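Lactaldehyde dehydrogenase (PDB 2IMP) oxidises L-lactaldehyde irreversibly to L-lactate with NAD+, and also acts on glycolaldehyde, in the breakdown of L-fucose and L-rhamnose. Local coordinates at residues I66-R80 with T108-Y122. Residues are numbered along the deposited sequence; the frame is centred on the assembly and turned at random.
Sequences IERASWLRKISAGIR and TADYIDYMAEWARRY. With SO4 (sulfate ion), chain C.
In an antiparallel helix pair of the aldehyde dehydrogenase fold, helix 66-80 packs on helix 108-116, the axes 8.7 Å apart at closest and 168° between their directions. Small residues let the backbones come close: the CA atoms of Ala-69 and Ala-116 lie 4.5 Å apart. Ile-112 is a knob in the hole formed by Leu-72, Ile-75, Ser-76 and Ile-79. Its CD1 meets Ile-79 CD1 tip to tip at 3.7 Å. Arg-80, extended from CG to NE (chi3 -179°), reaches across to two aspartates. Its NH2 forms salt bridges with Asp-113 OD2 (2.7 Å), from above the carboxylate plane, and with Asp-110 OD1 (2.9 Å), on the anti side. Ala-109 CB packs against one face of this guanidinium. The other oxygen, Asp-113 OD1, lies 2.7 Å from Ser-76 OG. With alanine at Asp-113, Arg-80 would probably lose one of its two carboxylate partners across this contact, and Ser-76 OG this neighbour. Ile-66 CD1 sits over the centre of one face of the Arg-120 guanidinium, 3.5 Å from Arg-120 CZ; Arg-120 is salt-bridged to Asp-130 of a third subunit. Arg-73 makes a salt bridge to Glu-117 of a second subunit. Among the neighbouring helices, Ile-75 and Ile-79 pack on helix 183-195, and Thr-108 on helix 155-168.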
# COMPACT_ATOMS: atom_id res chain seq x y z
N ILE A 66 -4.40 -18.53 8.07
CA ILE A 66 -3.67 -19.61 7.44
C ILE A 66 -4.43 -20.95 7.48
O ILE A 66 -4.30 -21.79 6.60
CB ILE A 66 -2.27 -19.79 8.07
CG1 ILE A 66 -1.45 -20.80 7.25
CG2 ILE A 66 -2.40 -20.24 9.53
CD1 ILE A 66 -0.99 -20.28 5.90
N GLU A 67 -5.25 -21.13 8.52
CA GLU A 67 -6.04 -22.35 8.61
C GLU A 67 -7.17 -22.38 7.57
O GLU A 67 -7.53 -23.44 7.06
CB GLU A 67 -6.58 -22.56 10.03
CG GLU A 67 -5.52 -23.12 10.98
CD GLU A 67 -5.99 -23.24 12.42
OE1 GLU A 67 -7.11 -23.75 12.65
OE2 GLU A 67 -5.23 -22.83 13.32
N ARG A 68 -7.73 -21.21 7.26
CA ARG A 68 -8.75 -21.16 6.24
C ARG A 68 -8.10 -21.44 4.87
O ARG A 68 -8.66 -22.13 4.01
CB ARG A 68 -9.46 -19.80 6.24
CG ARG A 68 -10.22 -19.52 7.54
CD ARG A 68 -11.13 -18.30 7.43
NE ARG A 68 -10.39 -17.07 7.17
CZ ARG A 68 -10.09 -16.16 8.09
NH1 ARG A 68 -10.46 -16.34 9.35
NH2 ARG A 68 -9.42 -15.07 7.75
N ALA A 69 -6.88 -20.93 4.71
CA ALA A 69 -6.12 -21.18 3.49
C ALA A 69 -5.87 -22.69 3.32
O ALA A 69 -5.97 -23.24 2.22
CB ALA A 69 -4.80 -20.43 3.55
N SER A 70 -5.53 -23.34 4.43
CA SER A 70 -5.29 -24.78 4.41
C SER A 70 -6.53 -25.53 3.88
O SER A 70 -6.42 -26.45 3.08
CB SER A 70 -4.94 -25.26 5.82
OG SER A 70 -4.59 -26.63 5.80
N TRP A 71 -7.71 -25.10 4.33
CA TRP A 71 -8.95 -25.70 3.86
C TRP A 71 -9.14 -25.49 2.34
O TRP A 71 -9.55 -26.41 1.62
CB TRP A 71 -10.15 -25.11 4.61
CG TRP A 71 -10.37 -25.73 5.96
CD1 TRP A 71 -10.28 -25.11 7.18
CD2 TRP A 71 -10.68 -27.10 6.23
NE1 TRP A 71 -10.52 -26.02 8.19
CE2 TRP A 71 -10.77 -27.24 7.63
CE3 TRP A 71 -10.90 -28.22 5.41
CZ2 TRP A 71 -11.07 -28.47 8.24
CZ3 TRP A 71 -11.20 -29.43 6.02
CH2 TRP A 71 -11.28 -29.55 7.42
N LEU A 72 -8.83 -24.28 1.88
CA LEU A 72 -8.93 -23.97 0.46
C LEU A 72 -7.98 -24.84 -0.38
O LEU A 72 -8.34 -25.31 -1.45
CB LEU A 72 -8.64 -22.49 0.21
CG LEU A 72 -9.69 -21.47 0.66
CD1 LEU A 72 -9.16 -20.05 0.40
CD2 LEU A 72 -10.99 -21.69 -0.11
N ARG A 73 -6.76 -25.04 0.11
CA ARG A 73 -5.80 -25.88 -0.59
C ARG A 73 -6.26 -27.34 -0.72
O ARG A 73 -5.96 -28.01 -1.70
CB ARG A 73 -4.43 -25.82 0.10
CG ARG A 73 -3.64 -24.59 -0.30
CD ARG A 73 -2.51 -24.28 0.66
NE ARG A 73 -1.86 -23.04 0.26
CZ ARG A 73 -1.21 -22.22 1.08
NH1 ARG A 73 -1.12 -22.51 2.38
NH2 ARG A 73 -0.67 -21.10 0.61
N LYS A 74 -6.99 -27.82 0.28
CA LYS A 74 -7.52 -29.17 0.23
C LYS A 74 -8.56 -29.28 -0.89
O LYS A 74 -8.66 -30.31 -1.56
CB LYS A 74 -8.16 -29.55 1.56
CG LYS A 74 -7.14 -29.73 2.67
CD LYS A 74 -7.80 -30.05 3.99
CE LYS A 74 -6.76 -30.22 5.09
NZ LYS A 74 -7.41 -30.44 6.41
N ILE A 75 -9.33 -28.21 -1.07
CA ILE A 75 -10.33 -28.20 -2.12
C ILE A 75 -9.70 -28.19 -3.53
O ILE A 75 -10.11 -28.95 -4.40
CB ILE A 75 -11.29 -26.99 -1.98
CG1 ILE A 75 -12.11 -27.13 -0.70
CG2 ILE A 75 -12.21 -26.90 -3.20
CD1 ILE A 75 -12.95 -25.92 -0.35
N SER A 76 -8.70 -27.34 -3.74
CA SER A 76 -8.04 -27.30 -5.03
C SER A 76 -7.40 -28.66 -5.35
O SER A 76 -7.47 -29.13 -6.49
CB SER A 76 -6.97 -26.21 -5.07
OG SER A 76 -5.90 -26.51 -4.18
N ALA A 77 -6.78 -29.27 -4.35
CA ALA A 77 -6.18 -30.58 -4.53
C ALA A 77 -7.24 -31.64 -4.91
O ALA A 77 -6.98 -32.54 -5.70
CB ALA A 77 -5.45 -31.01 -3.26
N GLY A 78 -8.44 -31.50 -4.34
CA GLY A 78 -9.52 -32.42 -4.65
C GLY A 78 -9.95 -32.22 -6.09
O GLY A 78 -10.27 -33.18 -6.80
N ILE A 79 -9.96 -30.97 -6.54
CA ILE A 79 -10.33 -30.65 -7.91
C ILE A 79 -9.36 -31.25 -8.95
O ILE A 79 -9.78 -31.84 -9.95
CB ILE A 79 -10.41 -29.12 -8.12
CG1 ILE A 79 -11.62 -28.55 -7.36
CG2 ILE A 79 -10.47 -28.79 -9.61
CD1 ILE A 79 -11.70 -27.03 -7.36
N ARG A 80 -8.06 -31.09 -8.71
CA ARG A 80 -7.07 -31.65 -9.63
C ARG A 80 -7.19 -33.19 -9.75
O ARG A 80 -7.01 -33.76 -10.82
CB ARG A 80 -5.65 -31.27 -9.19
CG ARG A 80 -5.37 -29.77 -9.25
CD ARG A 80 -3.88 -29.46 -9.11
NE ARG A 80 -3.63 -28.01 -9.16
CZ ARG A 80 -3.61 -27.22 -8.09
NH1 ARG A 80 -3.81 -27.73 -6.88
NH2 ARG A 80 -3.41 -25.91 -8.24
N THR A 108 -9.03 -23.05 -12.42
CA THR A 108 -9.81 -22.91 -11.21
C THR A 108 -9.03 -23.37 -9.96
O THR A 108 -9.05 -22.71 -8.92
CB THR A 108 -11.14 -23.69 -11.33
OG1 THR A 108 -11.92 -23.13 -12.39
CG2 THR A 108 -11.94 -23.61 -10.04
N ALA A 109 -8.35 -24.51 -10.09
CA ALA A 109 -7.54 -25.03 -9.00
C ALA A 109 -6.37 -24.08 -8.68
O ALA A 109 -6.09 -23.80 -7.51
CB ALA A 109 -7.00 -26.42 -9.35
N ASP A 110 -5.69 -23.60 -9.72
CA ASP A 110 -4.60 -22.66 -9.50
C ASP A 110 -5.10 -21.34 -8.88
O ASP A 110 -4.45 -20.75 -8.02
CB ASP A 110 -3.87 -22.35 -10.82
CG ASP A 110 -3.18 -23.57 -11.41
OD1 ASP A 110 -2.80 -24.47 -10.64
OD2 ASP A 110 -3.01 -23.60 -12.64
N TYR A 111 -6.28 -20.90 -9.32
CA TYR A 111 -6.87 -19.68 -8.79
C TYR A 111 -7.14 -19.79 -7.27
O TYR A 111 -6.83 -18.88 -6.51
CB TYR A 111 -8.18 -19.38 -9.53
CG TYR A 111 -8.79 -18.04 -9.20
CD1 TYR A 111 -9.61 -17.88 -8.09
CD2 TYR A 111 -8.60 -16.94 -10.04
CE1 TYR A 111 -10.21 -16.66 -7.81
CE2 TYR A 111 -9.20 -15.72 -9.77
CZ TYR A 111 -10.01 -15.59 -8.66
OH TYR A 111 -10.64 -14.39 -8.40
N ILE A 112 -7.71 -20.92 -6.86
CA ILE A 112 -7.97 -21.16 -5.45
C ILE A 112 -6.67 -21.13 -4.62
O ILE A 112 -6.60 -20.49 -3.58
CB ILE A 112 -8.70 -22.52 -5.23
CG1 ILE A 112 -10.10 -22.46 -5.87
CG2 ILE A 112 -8.78 -22.85 -3.74
CD1 ILE A 112 -10.92 -23.74 -5.76
N ASP A 113 -5.64 -21.82 -5.10
CA ASP A 113 -4.35 -21.81 -4.43
C ASP A 113 -3.79 -20.38 -4.34
O ASP A 113 -3.29 -19.96 -3.29
CB ASP A 113 -3.33 -22.69 -5.18
CG ASP A 113 -3.53 -24.17 -4.92
OD1 ASP A 113 -4.14 -24.53 -3.89
OD2 ASP A 113 -3.06 -24.98 -5.75
N TYR A 114 -3.87 -19.65 -5.45
CA TYR A 114 -3.43 -18.26 -5.48
C TYR A 114 -4.14 -17.42 -4.40
O TYR A 114 -3.49 -16.71 -3.63
CB TYR A 114 -3.67 -17.65 -6.87
CG TYR A 114 -3.59 -16.14 -6.89
CD1 TYR A 114 -2.37 -15.47 -6.85
CD2 TYR A 114 -4.76 -15.37 -6.88
CE1 TYR A 114 -2.31 -14.07 -6.78
CE2 TYR A 114 -4.71 -13.99 -6.81
CZ TYR A 114 -3.50 -13.34 -6.76
OH TYR A 114 -3.48 -11.97 -6.66
N MET A 115 -5.46 -17.53 -4.35
CA MET A 115 -6.23 -16.80 -3.35
C MET A 115 -5.88 -17.20 -1.90
O MET A 115 -5.79 -16.34 -1.02
CB MET A 115 -7.73 -17.00 -3.59
CG MET A 115 -8.29 -16.13 -4.71
SD MET A 115 -8.22 -14.36 -4.31
CE MET A 115 -8.42 -13.63 -5.92
N ALA A 116 -5.66 -18.49 -1.67
CA ALA A 116 -5.30 -18.96 -0.34
C ALA A 116 -4.00 -18.29 0.18
O ALA A 116 -3.80 -18.15 1.38
CB ALA A 116 -5.13 -20.49 -0.34
N GLU A 117 -3.16 -17.88 -0.76
CA GLU A 117 -1.90 -17.22 -0.44
C GLU A 117 -2.06 -15.82 0.18
O GLU A 117 -1.10 -15.25 0.69
CB GLU A 117 -1.02 -17.13 -1.70
CG GLU A 117 -0.80 -18.47 -2.37
CD GLU A 117 -0.01 -18.37 -3.66
OE1 GLU A 117 -0.07 -17.32 -4.34
OE2 GLU A 117 0.67 -19.36 -4.01
N TRP A 118 -3.28 -15.28 0.12
CA TRP A 118 -3.55 -13.97 0.71
C TRP A 118 -3.68 -14.01 2.25
O TRP A 118 -3.63 -12.97 2.91
CB TRP A 118 -4.83 -13.35 0.12
CG TRP A 118 -4.62 -12.69 -1.21
CD1 TRP A 118 -5.20 -13.04 -2.40
CD2 TRP A 118 -3.74 -11.59 -1.50
NE1 TRP A 118 -4.74 -12.22 -3.41
CE2 TRP A 118 -3.84 -11.33 -2.89
CE3 TRP A 118 -2.88 -10.80 -0.73
CZ2 TRP A 118 -3.11 -10.31 -3.52
CZ3 TRP A 118 -2.15 -9.78 -1.36
CH2 TRP A 118 -2.28 -9.55 -2.74
N ALA A 119 -3.82 -15.22 2.79
CA ALA A 119 -4.01 -15.42 4.23
C ALA A 119 -3.21 -14.48 5.18
O ALA A 119 -3.81 -13.78 5.99
CB ALA A 119 -3.71 -16.88 4.59
N ARG A 120 -1.89 -14.51 5.08
CA ARG A 120 -1.05 -13.67 5.93
C ARG A 120 -0.68 -12.32 5.29
O ARG A 120 0.18 -11.60 5.80
CB ARG A 120 0.25 -14.40 6.25
CG ARG A 120 0.11 -15.72 7.00
CD ARG A 120 1.24 -16.66 6.61
NE ARG A 120 1.40 -17.80 7.51
CZ ARG A 120 1.98 -18.94 7.15
NH1 ARG A 120 2.44 -19.09 5.91
NH2 ARG A 120 2.13 -19.92 8.03
N ARG A 121 -1.32 -12.00 4.17
CA ARG A 121 -0.98 -10.79 3.44
C ARG A 121 -1.96 -9.60 3.45
O ARG A 121 -1.52 -8.45 3.37
CB ARG A 121 -0.63 -11.16 2.00
CG ARG A 121 0.59 -12.06 1.89
CD ARG A 121 1.00 -12.27 0.45
NE ARG A 121 2.38 -12.75 0.37
CZ ARG A 121 2.76 -14.00 0.64
NH1 ARG A 121 1.87 -14.91 1.01
NH2 ARG A 121 4.05 -14.32 0.57
N TYR A 122 -3.27 -9.84 3.50
CA TYR A 122 -4.16 -8.68 3.51
C TYR A 122 -3.94 -7.86 4.79
O TYR A 122 -4.00 -8.38 5.90
CB TYR A 122 -5.63 -9.09 3.29
CG TYR A 122 -6.30 -9.92 4.37
CD1 TYR A 122 -7.06 -9.31 5.36
CD2 TYR A 122 -6.23 -11.31 4.35
CE1 TYR A 122 -7.75 -10.07 6.30
CE2 TYR A 122 -6.91 -12.08 5.28
CZ TYR A 122 -7.67 -11.45 6.25
OH TYR A 122 -8.35 -12.21 7.17
S SO4 C . -1.36 -26.40 4.14
O1 SO4 C . -1.88 -26.59 2.77
O2 SO4 C . -1.70 -25.04 4.61
O3 SO4 C . -1.98 -27.39 5.05
O4 SO4 C . 0.10 -26.57 4.14
O HOH W 1 0.02 -21.93 -2.47
O HOH W 2 -4.23 -26.96 -11.77